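Local coordinates for capsid protein VP1 (Trichodysplasia spinulosa-associated polyomavirus, PDB 6HKU) that forms the outer shell of a polyomavirus capsid as pentamers and probably mediates attachment to sialylated receptors on host cells, at residues I57-T62 and A177-C182. Sequence-based numbering, arbitrary orientation.
Sequences IPTYST and AFPVEC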
# COMPACT_ATOMS: atom_id res chain seq x y z
N ILE A 57 -20.68 17.80 -14.05
CA ILE A 57 -20.86 16.37 -13.82
C ILE A 57 -19.95 15.59 -14.78
O ILE A 57 -20.15 15.66 -15.99
CB ILE A 57 -22.36 16.05 -14.06
CG1 ILE A 57 -23.29 16.70 -13.03
CG2 ILE A 57 -22.63 14.55 -14.14
CD1 ILE A 57 -22.88 16.39 -11.60
N PRO A 58 -18.94 14.84 -14.31
CA PRO A 58 -18.17 13.97 -15.19
C PRO A 58 -19.01 12.87 -15.84
O PRO A 58 -19.91 12.36 -15.21
CB PRO A 58 -17.11 13.34 -14.26
CG PRO A 58 -17.03 14.30 -13.09
CD PRO A 58 -18.42 14.86 -12.93
N THR A 59 -18.64 12.50 -17.07
CA THR A 59 -19.27 11.44 -17.82
C THR A 59 -18.19 10.47 -18.34
O THR A 59 -17.01 10.79 -18.36
CB THR A 59 -20.09 12.02 -18.98
OG1 THR A 59 -19.27 12.89 -19.75
CG2 THR A 59 -21.28 12.81 -18.49
N TYR A 60 -18.61 9.28 -18.75
CA TYR A 60 -17.71 8.30 -19.36
C TYR A 60 -17.29 8.77 -20.75
O TYR A 60 -18.08 9.35 -21.49
CB TYR A 60 -18.37 6.93 -19.46
CG TYR A 60 -18.63 6.28 -18.13
CD1 TYR A 60 -17.60 5.66 -17.44
CD2 TYR A 60 -19.89 6.28 -17.57
CE1 TYR A 60 -17.82 5.06 -16.21
CE2 TYR A 60 -20.13 5.66 -16.36
CZ TYR A 60 -19.08 5.07 -15.66
OH TYR A 60 -19.28 4.48 -14.45
N SER A 61 -16.04 8.47 -21.09
CA SER A 61 -15.52 8.56 -22.44
C SER A 61 -15.76 7.21 -23.11
O SER A 61 -15.63 6.18 -22.44
CB SER A 61 -14.04 8.91 -22.44
OG SER A 61 -13.79 10.13 -21.76
N THR A 62 -16.13 7.19 -24.38
CA THR A 62 -16.33 5.91 -25.08
C THR A 62 -16.16 6.12 -26.59
O THR A 62 -16.37 7.23 -27.08
CB THR A 62 -17.68 5.29 -24.73
OG1 THR A 62 -17.66 3.92 -25.11
CG2 THR A 62 -18.85 5.98 -25.41
N ALA A 177 -21.82 11.77 -22.19
CA ALA A 177 -23.25 11.93 -21.95
C ALA A 177 -23.78 11.12 -20.74
O ALA A 177 -24.80 11.54 -20.16
CB ALA A 177 -23.98 11.53 -23.21
N PHE A 178 -23.13 10.02 -20.37
CA PHE A 178 -23.59 9.15 -19.27
C PHE A 178 -22.85 9.52 -17.99
O PHE A 178 -21.64 9.30 -17.92
CB PHE A 178 -23.35 7.67 -19.60
CG PHE A 178 -24.29 7.10 -20.61
CD1 PHE A 178 -24.12 7.37 -21.96
CD2 PHE A 178 -25.39 6.35 -20.21
CE1 PHE A 178 -25.03 6.90 -22.90
CE2 PHE A 178 -26.28 5.86 -21.15
CZ PHE A 178 -26.10 6.13 -22.49
N PRO A 179 -23.49 10.13 -16.98
CA PRO A 179 -22.80 10.49 -15.75
C PRO A 179 -22.24 9.28 -14.98
O PRO A 179 -22.94 8.28 -14.79
CB PRO A 179 -23.88 11.19 -14.90
CG PRO A 179 -24.86 11.69 -15.94
CD PRO A 179 -24.88 10.59 -16.97
N VAL A 180 -20.99 9.44 -14.53
CA VAL A 180 -20.35 8.39 -13.75
C VAL A 180 -21.06 8.23 -12.40
O VAL A 180 -21.19 7.14 -11.90
CB VAL A 180 -18.83 8.57 -13.63
CG1 VAL A 180 -18.18 8.78 -14.98
CG2 VAL A 180 -18.43 9.65 -12.67
N GLU A 181 -21.60 9.32 -11.88
CA GLU A 181 -22.17 9.33 -10.54
C GLU A 181 -23.42 8.44 -10.44
O GLU A 181 -23.82 8.09 -9.32
CB GLU A 181 -22.52 10.75 -10.09
CG GLU A 181 -23.72 11.36 -10.82
CD GLU A 181 -24.13 12.69 -10.21
OE1 GLU A 181 -23.20 13.50 -9.82
OE2 GLU A 181 -25.35 12.93 -10.07
N CYS A 182 -24.05 8.11 -11.58
CA CYS A 182 -25.31 7.36 -11.50
C CYS A 182 -25.33 6.13 -12.41
O CYS A 182 -26.26 5.35 -12.35
CB CYS A 182 -26.52 8.26 -11.78
SG CYS A 182 -26.59 8.94 -13.45
O HOH W 1 -20.81 12.13 -12.73
O HOH W 2 -20.74 9.04 -21.81
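Val-180 presses one methyl squarely onto the ring of Tyr-60: CG1 stands 3.7 Å from the ring centroid and 3° off its normal, a CH-pi contact. With chi1 near -51°, CG1 lies anti to the carbonyl carbon of Val-180 and is directed at that face, while the phenol hydroxyl is hydrogen-bonded to Trp-183 O. Beside this tight part, two backbone hydrogen bonds join the chains, Tyr-60 N to Phe-178 O at 3.1 Å and Val-180 N to Pro-58 O at 3.2 Å. Together they make a single beta bridge, Thr-59 with Pro-179, through which the loop before strand 183-185 of the small three-stranded sheet meets the lead-in to strand 61-66 of the large antiparallel sheet in the VP1 jelly roll. At each end of the bridge the backbones are joined by water rather than by direct contact. Pro-58 O also accepts from a water at 2.6 Å, which accepts in turn from Glu-181 N; at the other end, a second water donates to Tyr-60 O and accepts from Phe-178 N. Ile-57 CG2 touches Pro-179 CB at 3.7 Å, and its CD1 meets Glu-181 OE1, which is hydrogen-bonded to NE2 of His-101 of a neighbouring subunit; OE2 is hydrogen-bonded to Tyr-145 OH.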